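Local coordinates for LbaCas13a H328A (C2c2) (Lachnospiraceae bacterium NK4A179, PDB 5WLH), which binds and probably matures CRISPR RNA, which then guides it to cleave target RNA as a Cas13a ribonuclease, at residues P41-K46 and V797-D802; E496-E501 and G923-Y928; E670-V675 and T804-C809. One frame throughout, in Å; residues are numbered along the deposited sequence.

Contact 1: P41-K46 and V797-D802; sequences PSRYGK and VQVNPD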
loop_
_atom_site.group_PDB
_atom_site.type_symbol
_atom_site.label_atom_id
_atom_site.label_comp_id
_atom_site.label_asym_id
_atom_site.label_seq_id
_atom_site.Cartn_x
_atom_site.Cartn_y
_atom_site.Cartn_z
ATOM N N PRO A 41 5.345 -7.010 -23.522
ATOM C CA PRO A 41 4.483 -6.345 -24.498
ATOM C C PRO A 41 4.434 -7.100 -25.828
ATOM O O PRO A 41 5.415 -7.723 -26.247
ATOM C CB PRO A 41 5.149 -4.981 -24.676
ATOM C CG PRO A 41 6.597 -5.253 -24.457
ATOM C CD PRO A 41 6.683 -6.384 -23.459
ATOM N N SER A 42 3.283 -7.050 -26.486
ATOM C CA SER A 42 3.125 -7.685 -27.780
ATOM C C SER A 42 2.115 -6.879 -28.578
ATOM O O SER A 42 1.542 -5.906 -28.084
ATOM C CB SER A 42 2.678 -9.138 -27.635
ATOM O OG SER A 42 2.807 -9.820 -28.859
ATOM N N ARG A 43 1.932 -7.269 -29.831
ATOM C CA ARG A 43 0.946 -6.643 -30.696
ATOM C C ARG A 43 -0.310 -7.505 -30.714
ATOM O O ARG A 43 -0.254 -8.714 -30.481
ATOM C CB ARG A 43 1.497 -6.458 -32.116
ATOM C CG ARG A 43 1.940 -5.025 -32.425
ATOM C CD ARG A 43 2.933 -4.933 -33.589
ATOM N NE ARG A 43 4.216 -5.565 -33.293
ATOM C CZ ARG A 43 5.259 -5.573 -34.121
ATOM N NH1 ARG A 43 5.177 -4.971 -35.301
ATOM N NH2 ARG A 43 6.388 -6.178 -33.766
ATOM N N TYR A 44 -1.456 -6.869 -30.950
ATOM C CA TYR A 44 -2.683 -7.626 -31.137
ATOM C C TYR A 44 -2.501 -8.620 -32.278
ATOM O O TYR A 44 -2.013 -8.257 -33.353
ATOM C CB TYR A 44 -3.833 -6.665 -31.449
ATOM C CG TYR A 44 -5.134 -7.309 -31.818
ATOM C CD1 TYR A 44 -5.767 -8.184 -30.954
ATOM C CD2 TYR A 44 -5.763 -6.997 -33.021
ATOM C CE1 TYR A 44 -6.979 -8.760 -31.281
ATOM C CE2 TYR A 44 -6.980 -7.551 -33.354
ATOM C CZ TYR A 44 -7.581 -8.433 -32.491
ATOM O OH TYR A 44 -8.782 -8.994 -32.817
ATOM N N GLY A 45 -2.896 -9.869 -32.045
ATOM C CA GLY A 45 -2.650 -10.947 -32.983
ATOM C C GLY A 45 -1.405 -11.743 -32.678
ATOM O O GLY A 45 -1.192 -12.799 -33.289
ATOM N N LYS A 46 -0.582 -11.266 -31.744
ATOM C CA LYS A 46 0.643 -11.945 -31.343
ATOM C C LYS A 46 0.752 -12.064 -29.832
ATOM O O LYS A 46 1.760 -12.579 -29.337
ATOM C CB LYS A 46 1.885 -11.207 -31.877
ATOM C CG LYS A 46 1.910 -10.996 -33.391
ATOM C CD LYS A 46 3.063 -11.764 -34.024
ATOM C CE LYS A 46 2.978 -11.755 -35.550
ATOM N NZ LYS A 46 2.774 -13.122 -36.126
ATOM N N VAL A 797 10.431 -1.360 -28.544
ATOM C CA VAL A 797 10.308 -0.420 -29.656
ATOM C C VAL A 797 9.781 -1.119 -30.903
ATOM O O VAL A 797 9.120 -0.490 -31.741
ATOM C CB VAL A 797 11.653 0.276 -29.925
ATOM C CG1 VAL A 797 12.053 1.111 -28.719
ATOM C CG2 VAL A 797 12.728 -0.745 -30.256
ATOM N N GLN A 798 10.061 -2.418 -31.051
ATOM C CA GLN A 798 9.454 -3.189 -32.129
ATOM C C GLN A 798 7.935 -3.168 -32.016
ATOM O O GLN A 798 7.228 -2.935 -33.002
ATOM C CB GLN A 798 9.974 -4.629 -32.108
ATOM C CG GLN A 798 10.969 -4.978 -33.215
ATOM C CD GLN A 798 11.906 -6.122 -32.832
ATOM O OE1 GLN A 798 11.492 -7.104 -32.208
ATOM N NE2 GLN A 798 13.178 -5.996 -33.204
ATOM N N VAL A 799 7.415 -3.389 -30.805
ATOM C CA VAL A 799 5.968 -3.469 -30.616
ATOM C C VAL A 799 5.313 -2.126 -30.911
ATOM O O VAL A 799 4.229 -2.066 -31.502
ATOM C CB VAL A 799 5.649 -3.971 -29.194
ATOM C CG1 VAL A 799 4.158 -3.916 -28.918
ATOM C CG2 VAL A 799 6.166 -5.385 -29.026
ATOM N N ASN A 800 5.947 -1.029 -30.498
ATOM C CA ASN A 800 5.445 0.297 -30.839
ATOM C C ASN A 800 6.628 1.244 -30.970
ATOM O O ASN A 800 7.279 1.576 -29.970
ATOM C CB ASN A 800 4.448 0.813 -29.797
ATOM C CG ASN A 800 3.647 2.011 -30.291
ATOM O OD1 ASN A 800 4.128 2.814 -31.096
ATOM N ND2 ASN A 800 2.415 2.140 -29.803
ATOM N N PRO A 801 6.949 1.679 -32.190
ATOM C CA PRO A 801 8.086 2.593 -32.366
ATOM C C PRO A 801 7.886 3.944 -31.715
ATOM O O PRO A 801 8.877 4.637 -31.461
ATOM C CB PRO A 801 8.197 2.728 -33.893
ATOM C CG PRO A 801 7.483 1.530 -34.433
ATOM C CD PRO A 801 6.363 1.275 -33.476
ATOM N N ASP A 802 6.648 4.341 -31.440
ATOM C CA ASP A 802 6.351 5.664 -30.917
ATOM C C ASP A 802 6.346 5.727 -29.396
ATOM O O ASP A 802 5.965 6.763 -28.844
ATOM C CB ASP A 802 4.993 6.142 -31.443
ATOM C CG ASP A 802 4.921 6.143 -32.963
ATOM O OD1 ASP A 802 5.987 6.240 -33.610
ATOM O OD2 ASP A 802 3.796 6.044 -33.504
#
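Ser42 and Val799 bring the two backbones together, their CA atoms 5.8 Å apart, where the irregular chain of 41-46 passes the last turn of the helix ending at Val799. Val799 carries the contact with both branches. Its CG1, anti to the backbone N (chi1 174°), meets Ser42 O at 3.4 Å, while CG2 lies 3.7 Å from Pro41 O, so the valine fork is set against two successive carbonyl groups. Pro41, which follows a cis peptide bond, makes a loose apolar touch, CB to Val799 CG1 at 4.5 Å, and packs on Asn795 and Ile796. Arg43 runs alongside the helix end: its CD lies 3.8 Å from Val799 O, and a bend at chi3 (-66°) lays the guanidinium with Gln798 O 3.3 Å above one face, offset toward the rim. NH2 is 3.4 Å from Gln798 O, but its N-H is badly aimed for a hydrogen bond; none joins the segments. Ser42 N donates to Glu941 OE1, at the end of helix 915-941. Beyond Val799, Asn800 OD1 accepts from Asp802 N in an Asx turn. The arrangement is surface packing of the loop after strand 33-39 on the C-terminal end of helix 786-799.

Contact 2: E496-E501 and G923-Y928; sequences EMLQRE and GFLHSY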
loop_
_atom_site.group_PDB
_atom_site.type_symbol
_atom_site.label_atom_id
_atom_site.label_comp_id
_atom_site.label_asym_id
_atom_site.label_seq_id
_atom_site.Cartn_x
_atom_site.Cartn_y
_atom_site.Cartn_z
ATOM N N GLU A 496 -9.932 3.541 -7.552
ATOM C CA GLU A 496 -10.111 3.490 -6.102
ATOM C C GLU A 496 -8.844 3.895 -5.373
ATOM O O GLU A 496 -8.913 4.575 -4.344
ATOM C CB GLU A 496 -10.576 2.100 -5.671
ATOM C CG GLU A 496 -12.009 1.846 -6.149
ATOM C CD GLU A 496 -12.624 0.544 -5.650
ATOM O OE1 GLU A 496 -11.896 -0.304 -5.120
ATOM O OE2 GLU A 496 -13.862 0.381 -5.802
ATOM N N MET A 497 -7.678 3.513 -5.897
ATOM C CA MET A 497 -6.431 3.957 -5.270
ATOM C C MET A 497 -6.344 5.474 -5.278
ATOM O O MET A 497 -6.066 6.096 -4.251
ATOM C CB MET A 497 -5.209 3.369 -5.989
ATOM C CG MET A 497 -5.066 1.870 -5.908
ATOM S SD MET A 497 -4.407 1.260 -4.365
ATOM C CE MET A 497 -2.648 1.548 -4.611
ATOM N N LEU A 498 -6.592 6.092 -6.439
ATOM C CA LEU A 498 -6.465 7.541 -6.515
ATOM C C LEU A 498 -7.503 8.220 -5.636
ATOM O O LEU A 498 -7.198 9.217 -4.966
ATOM C CB LEU A 498 -6.594 8.019 -7.963
ATOM C CG LEU A 498 -6.392 9.535 -8.116
ATOM C CD1 LEU A 498 -4.950 9.900 -7.769
ATOM C CD2 LEU A 498 -6.756 9.987 -9.532
ATOM N N GLN A 499 -8.729 7.693 -5.634
ATOM C CA GLN A 499 -9.779 8.225 -4.768
ATOM C C GLN A 499 -9.351 8.197 -3.304
ATOM O O GLN A 499 -9.539 9.171 -2.559
ATOM C CB GLN A 499 -11.058 7.406 -4.964
ATOM C CG GLN A 499 -12.268 7.979 -4.265
ATOM C CD GLN A 499 -13.083 8.826 -5.207
ATOM O OE1 GLN A 499 -13.752 8.310 -6.107
ATOM N NE2 GLN A 499 -13.018 10.139 -5.026
ATOM N N ARG A 500 -8.796 7.068 -2.866
ATOM C CA ARG A 500 -8.398 6.935 -1.465
ATOM C C ARG A 500 -7.190 7.811 -1.156
ATOM O O ARG A 500 -7.144 8.480 -0.118
ATOM C CB ARG A 500 -8.119 5.464 -1.156
ATOM C CG ARG A 500 -7.853 5.153 0.297
ATOM C CD ARG A 500 -7.978 3.639 0.551
ATOM N NE ARG A 500 -6.963 2.917 -0.212
ATOM C CZ ARG A 500 -7.185 2.191 -1.301
ATOM N NH1 ARG A 500 -8.415 2.049 -1.783
ATOM N NH2 ARG A 500 -6.160 1.592 -1.908
ATOM N N GLU A 501 -6.219 7.859 -2.066
ATOM C CA GLU A 501 -5.089 8.756 -1.870
ATOM C C GLU A 501 -5.547 10.208 -1.785
ATOM O O GLU A 501 -5.055 10.975 -0.947
ATOM C CB GLU A 501 -4.076 8.564 -3.000
ATOM C CG GLU A 501 -3.414 7.168 -2.984
ATOM C CD GLU A 501 -3.143 6.581 -4.381
ATOM O OE1 GLU A 501 -3.354 7.280 -5.388
ATOM O OE2 GLU A 501 -2.715 5.404 -4.462
ATOM N N GLY A 923 2.598 12.614 -7.532
ATOM C CA GLY A 923 3.080 11.289 -7.881
ATOM C C GLY A 923 1.954 10.271 -7.992
ATOM O O GLY A 923 1.979 9.399 -8.856
ATOM N N PHE A 924 0.942 10.379 -7.121
ATOM C CA PHE A 924 -0.193 9.466 -7.198
ATOM C C PHE A 924 -0.996 9.704 -8.475
ATOM O O PHE A 924 -1.514 8.763 -9.085
ATOM C CB PHE A 924 -1.085 9.644 -5.969
ATOM C CG PHE A 924 -0.561 8.941 -4.737
ATOM C CD1 PHE A 924 -0.174 7.620 -4.804
ATOM C CD2 PHE A 924 -0.464 9.611 -3.521
ATOM C CE1 PHE A 924 0.325 6.968 -3.660
ATOM C CE2 PHE A 924 0.019 8.961 -2.387
ATOM C CZ PHE A 924 0.394 7.647 -2.464
ATOM N N LEU A 925 -1.141 10.963 -8.868
ATOM C CA LEU A 925 -1.795 11.253 -10.135
ATOM C C LEU A 925 -1.035 10.610 -11.283
ATOM O O LEU A 925 -1.636 9.997 -12.173
ATOM C CB LEU A 925 -1.900 12.754 -10.341
ATOM C CG LEU A 925 -2.626 13.111 -11.638
ATOM C CD1 LEU A 925 -4.102 12.820 -11.460
ATOM C CD2 LEU A 925 -2.400 14.594 -11.975
ATOM N N HIS A 926 0.294 10.762 -11.289
ATOM C CA HIS A 926 1.102 10.142 -12.336
ATOM C C HIS A 926 0.931 8.634 -12.359
ATOM O O HIS A 926 0.848 8.025 -13.440
ATOM C CB HIS A 926 2.569 10.452 -12.119
ATOM C CG HIS A 926 2.892 11.901 -12.205
ATOM N ND1 HIS A 926 4.055 12.422 -11.683
ATOM C CD2 HIS A 926 2.216 12.940 -12.749
ATOM C CE1 HIS A 926 4.084 13.725 -11.903
ATOM N NE2 HIS A 926 2.984 14.064 -12.546
ATOM N N SER A 927 0.945 8.014 -11.179
ATOM C CA SER A 927 0.817 6.566 -11.093
ATOM C C SER A 927 -0.546 6.123 -11.595
ATOM O O SER A 927 -0.665 5.110 -12.295
ATOM C CB SER A 927 1.049 6.104 -9.647
ATOM O OG SER A 927 2.407 6.298 -9.275
ATOM N N TYR A 928 -1.589 6.885 -11.255
ATOM C CA TYR A 928 -2.918 6.605 -11.788
ATOM C C TYR A 928 -2.916 6.634 -13.313
ATOM O O TYR A 928 -3.433 5.721 -13.972
ATOM C CB TYR A 928 -3.912 7.629 -11.228
ATOM C CG TYR A 928 -5.254 7.571 -11.911
ATOM C CD1 TYR A 928 -6.189 6.616 -11.534
ATOM C CD2 TYR A 928 -5.588 8.456 -12.920
ATOM C CE1 TYR A 928 -7.392 6.527 -12.155
ATOM C CE2 TYR A 928 -6.824 8.386 -13.553
ATOM C CZ TYR A 928 -7.723 7.420 -13.143
ATOM O OH TYR A 928 -8.958 7.296 -13.721
HETATM O O HOH W 1 -2.699 6.598 -7.824
#
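Leu498 and Tyr928 meet nearly at right angles, the leucine methyl CD2 lying over one face of the phenol ring, 3.9 Å from its centroid and displaced toward the rim near CG. This is a CH-pi contact. Both residues have CG anti to the backbone N, which sends their side chains into the space between the helices. The other leucine methyl, CD1, turns to the backbone of Phe924 and lies 3.9 Å from its O, while CD2 also touches Leu925 CD1 at 4.3 Å.

Glu501 and Phe924 form the second pair. The glutamate's CG stands 3.6 Å above the centre of the phenyl ring, almost on the ring normal, in another CH-pi contact, and the bend at chi2 (143°) carries the carboxylate over the CD1 side of the same ring, the two planes 16° apart and stacked. The closest carbon approach in this stack is too short to be reliable, so the fine spacing is doubtful. One water links this pair to the backbone, donating to Glu501 OE1 at 2.6 Å and to Phe924 O at 2.8 Å; no direct hydrogen bond crosses the contact.

The helix segments run antiparallel, at 170°, with axes 9.8 Å apart. Arg500 and Met497 pack on the bound RNA, as does Ser927 from the facing helix. Helix 960-974 receives Leu925 and Tyr928, Phe607 from a loop meets Leu498, and helix 1106-1145 lies against Arg500, placing the pairing of helices 486-517 and 915-941 in the buried interior beside the RNA.

Contact 3: E670-V675 and T804-C809; sequences ERASQV and TLAQIC. With nucleotides of chain B.
Apolar packing joins the segments through Ala806, whose CB meets Ala672 CB at 3.5 Å, tighter than usual for two methyls, and Val675 CG2 at 3.7 Å. With Val675 CG1 anti to the backbone N (chi1 177°), CG2 falls beside that N and also reaches Cys809 CB. Cys809 CB in turn lies against Gln674 O, a carbonyl oxygen buried here without a polar partner. The helix start is organised by a capping box: Thr804 OG1 accepts from Gln807 N at 3.0 Å, and Gln807 OE1 accepts from Thr804 N at 2.9 Å, with the donor tilted 23° from the carbonyl plane. Charged hydrogen bonds run from Arg671 to the RNA. Extended from CG to NE, it presents the edge of its guanidinium to two successive phosphates of chain B: NH1 donates to OP1 of U35 at 2.7 Å and OP1 of A34 at 3.0 Å, while NH2 donates to OP2 of U35 in an almost straight bond (179°). Tyr729 adds a cation-pi contact. Replacing Arg671 by an alanine is likely to leave both phosphates without this positive partner and Tyr729 without its cation. Gln674 lays its amide near the sugar of A32 of chain B, though a second conformer makes this placement doubtful.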
loop_
_atom_site.group_PDB
_atom_site.type_symbol
_atom_site.label_atom_id
_atom_site.label_comp_id
_atom_site.label_asym_id
_atom_site.label_seq_id
_atom_site.Cartn_x
_atom_site.Cartn_y
_atom_site.Cartn_z
ATOM N N GLU A 670 4.278 17.679 -17.996
ATOM C CA GLU A 670 3.600 16.591 -17.296
ATOM C C GLU A 670 4.574 15.428 -17.155
ATOM O O GLU A 670 4.936 14.791 -18.147
ATOM C CB GLU A 670 2.358 16.164 -18.066
ATOM C CG GLU A 670 1.476 15.180 -17.341
ATOM C CD GLU A 670 0.149 15.009 -18.054
ATOM O OE1 GLU A 670 -0.001 15.618 -19.134
ATOM O OE2 GLU A 670 -0.738 14.284 -17.547
ATOM N N ARG A 671 5.013 15.159 -15.932
ATOM C CA ARG A 671 5.956 14.081 -15.712
ATOM C C ARG A 671 5.280 12.726 -15.758
ATOM O O ARG A 671 4.160 12.556 -15.271
ATOM C CB ARG A 671 6.639 14.240 -14.369
ATOM C CG ARG A 671 7.643 15.328 -14.374
ATOM C CD ARG A 671 8.390 15.285 -13.085
ATOM N NE ARG A 671 8.897 16.601 -12.766
ATOM C CZ ARG A 671 9.478 16.893 -11.616
ATOM N NH1 ARG A 671 9.634 15.932 -10.706
ATOM N NH2 ARG A 671 9.905 18.129 -11.388
ATOM N N ALA A 672 6.003 11.748 -16.292
ATOM C CA ALA A 672 5.526 10.379 -16.347
ATOM C C ALA A 672 6.011 9.618 -15.127
ATOM O O ALA A 672 7.119 9.847 -14.625
ATOM C CB ALA A 672 6.009 9.684 -17.622
ATOM N N SER A 673 5.171 8.714 -14.642
ATOM C CA SER A 673 5.590 7.908 -13.516
ATOM C C SER A 673 6.566 6.816 -13.968
ATOM O O SER A 673 6.748 6.549 -15.169
ATOM C CB SER A 673 4.382 7.262 -12.845
ATOM O OG SER A 673 3.884 6.308 -13.729
ATOM N N GLN A 674 7.180 6.172 -12.973
ATOM C CA GLN A 674 8.085 5.036 -13.168
ATOM C C GLN A 674 9.178 5.364 -14.182
ATOM O O GLN A 674 9.559 4.537 -15.010
ATOM C CB GLN A 674 7.324 3.767 -13.562
ATOM C CG GLN A 674 6.529 3.106 -12.416
ATOM C CD GLN A 674 7.364 2.191 -11.510
ATOM O OE1 GLN A 674 8.565 2.018 -11.705
ATOM N NE2 GLN A 674 6.711 1.592 -10.514
ATOM N N VAL A 675 9.651 6.598 -14.136
ATOM C CA VAL A 675 10.976 6.967 -14.623
ATOM C C VAL A 675 11.873 7.164 -13.406
ATOM O O VAL A 675 11.457 7.850 -12.461
ATOM C CB VAL A 675 10.918 8.232 -15.478
ATOM C CG1 VAL A 675 12.320 8.634 -15.907
ATOM C CG2 VAL A 675 10.022 8.007 -16.700
ATOM N N THR A 804 7.430 6.611 -25.945
ATOM C CA THR A 804 8.354 7.585 -25.395
ATOM C C THR A 804 9.426 6.886 -24.566
ATOM O O THR A 804 9.318 5.707 -24.227
ATOM C CB THR A 804 7.600 8.592 -24.530
ATOM O OG1 THR A 804 7.055 7.910 -23.394
ATOM C CG2 THR A 804 6.472 9.197 -25.312
ATOM N N LEU A 805 10.486 7.636 -24.243
ATOM C CA LEU A 805 11.490 7.124 -23.315
ATOM C C LEU A 805 10.849 6.749 -21.986
ATOM O O LEU A 805 11.181 5.712 -21.396
ATOM C CB LEU A 805 12.595 8.160 -23.101
ATOM C CG LEU A 805 13.656 7.861 -22.035
ATOM C CD1 LEU A 805 14.441 6.594 -22.345
ATOM C CD2 LEU A 805 14.619 9.040 -21.905
ATOM N N ALA A 806 9.933 7.583 -21.498
ATOM C CA ALA A 806 9.242 7.235 -20.260
ATOM C C ALA A 806 8.534 5.896 -20.400
ATOM O O ALA A 806 8.585 5.065 -19.491
ATOM C CB ALA A 806 8.248 8.336 -19.893
ATOM N N GLN A 807 7.878 5.665 -21.543
ATOM C CA GLN A 807 7.134 4.422 -21.722
ATOM C C GLN A 807 8.060 3.227 -21.864
ATOM O O GLN A 807 7.730 2.134 -21.393
ATOM C CB GLN A 807 6.191 4.547 -22.917
ATOM C CG GLN A 807 5.098 5.582 -22.651
ATOM C CD GLN A 807 4.276 5.951 -23.868
ATOM O OE1 GLN A 807 4.774 5.980 -25.000
ATOM N NE2 GLN A 807 3.009 6.248 -23.638
ATOM N N ILE A 808 9.237 3.415 -22.466
ATOM C CA ILE A 808 10.232 2.349 -22.440
ATOM C C ILE A 808 10.654 2.055 -21.005
ATOM O O ILE A 808 10.736 0.891 -20.592
ATOM C CB ILE A 808 11.436 2.712 -23.331
ATOM C CG1 ILE A 808 10.980 2.859 -24.779
ATOM C CG2 ILE A 808 12.499 1.649 -23.205
ATOM C CD1 ILE A 808 11.998 3.549 -25.675
ATOM N N CYS A 809 10.918 3.108 -20.214
ATOM C CA CYS A 809 11.297 2.906 -18.818
ATOM C C CYS A 809 10.219 2.157 -18.055
ATOM O O CYS A 809 10.519 1.265 -17.258
ATOM C CB CYS A 809 11.554 4.239 -18.118
ATOM S SG CYS A 809 13.060 5.093 -18.615
ATOM P P A B 32 12.331 1.002 -5.156
ATOM O OP1 A B 32 13.811 0.959 -5.353
ATOM O OP2 A B 32 11.790 1.335 -3.816
ATOM O "O5'" A B 32 11.681 2.035 -6.191
ATOM C "C5'" A B 32 11.892 1.889 -7.589
ATOM C "C4'" A B 32 10.911 2.715 -8.376
ATOM O "O4'" A B 32 9.574 2.179 -8.215
ATOM C "C3'" A B 32 10.797 4.170 -7.953
ATOM O "O3'" A B 32 11.790 4.941 -8.599
ATOM C "C2'" A B 32 9.386 4.540 -8.375
ATOM O "O2'" A B 32 9.365 4.808 -9.768
ATOM C "C1'" A B 32 8.634 3.228 -8.131
ATOM N N9 A B 32 7.982 3.150 -6.804
ATOM C C8 A B 32 8.544 2.676 -5.640
ATOM N N7 A B 32 7.737 2.688 -4.603
ATOM C C5 A B 32 6.550 3.194 -5.124
ATOM C C6 A B 32 5.292 3.447 -4.532
ATOM N N6 A B 32 5.029 3.223 -3.236
ATOM N N1 A B 32 4.319 3.962 -5.314
ATOM C C2 A B 32 4.589 4.183 -6.612
ATOM N N3 A B 32 5.730 3.980 -7.271
ATOM C C4 A B 32 6.683 3.481 -6.469
ATOM P P U B 35 10.715 17.832 -7.738
ATOM O OP1 U B 35 9.556 17.092 -8.286
ATOM O OP2 U B 35 11.301 18.822 -8.675
ATOM O "O5'" U B 35 10.339 18.562 -6.386
ATOM C "C5'" U B 35 9.627 19.780 -6.379
ATOM C "C4'" U B 35 9.524 20.282 -4.968
ATOM O "O4'" U B 35 8.774 19.336 -4.172
ATOM C "C3'" U B 35 10.852 20.394 -4.246
ATOM O "O3'" U B 35 11.504 21.598 -4.580
ATOM C "C2'" U B 35 10.452 20.298 -2.781
ATOM O "O2'" U B 35 10.026 21.558 -2.293
ATOM C "C1'" U B 35 9.244 19.346 -2.844
ATOM N N1 U B 35 9.627 17.968 -2.469
ATOM C C2 U B 35 9.664 17.704 -1.119
ATOM O O2 U B 35 9.369 18.528 -0.273
ATOM N N3 U B 35 10.038 16.434 -0.794
ATOM C C4 U B 35 10.399 15.428 -1.664
ATOM O O4 U B 35 10.732 14.341 -1.190
ATOM C C5 U B 35 10.347 15.777 -3.048
ATOM C C6 U B 35 9.969 17.012 -3.400
ATOM P P A B 34 10.046 12.153 -9.555
ATOM O OP1 A B 34 9.044 12.973 -10.293
ATOM O OP2 A B 34 11.214 11.532 -10.280
ATOM O "O5'" A B 34 10.646 12.878 -8.283
ATOM C "C5'" A B 34 9.850 13.740 -7.482
ATOM C "C4'" A B 34 10.691 14.747 -6.734
ATOM O "O4'" A B 34 11.362 14.106 -5.609
ATOM C "C3'" A B 34 11.789 15.429 -7.570
ATOM O "O3'" A B 34 11.850 16.810 -7.240
ATOM C "C2'" A B 34 13.068 14.751 -7.073
ATOM O "O2'" A B 34 14.236 15.536 -7.188
ATOM C "C1'" A B 34 12.724 14.478 -5.611
ATOM N N9 A B 34 13.554 13.433 -4.999
ATOM C C8 A B 34 13.686 12.099 -5.280
ATOM N N7 A B 34 14.582 11.494 -4.531
ATOM C C5 A B 34 15.088 12.497 -3.719
ATOM C C6 A B 34 16.066 12.521 -2.708
ATOM N N6 A B 34 16.768 11.456 -2.308
ATOM N N1 A B 34 16.319 13.702 -2.101
ATOM C C2 A B 34 15.632 14.786 -2.490
ATOM N N3 A B 34 14.690 14.885 -3.427
ATOM C C4 A B 34 14.461 13.694 -4.002
#

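In the fold
From the N terminus, the loop after strand 33-39 opens contact 1, which closes a span of 750 residues at the end of helix 786-799. Contact 2 begins within that span, on helix 486-517, but ends beyond it on helix 915-941, so the two cross. Contact 3 lies wholly between the segments of contact 2 and also crosses contact 1. Helices 786-799 and 805-813 follow each other, and Val797 packs on Ile808, linking contacts 1 and 3, whose centres are about 17 Å apart. His926 and Ser927 touch 670-675, joining contacts 2 and 3; contacts 1 and 2 do not touch.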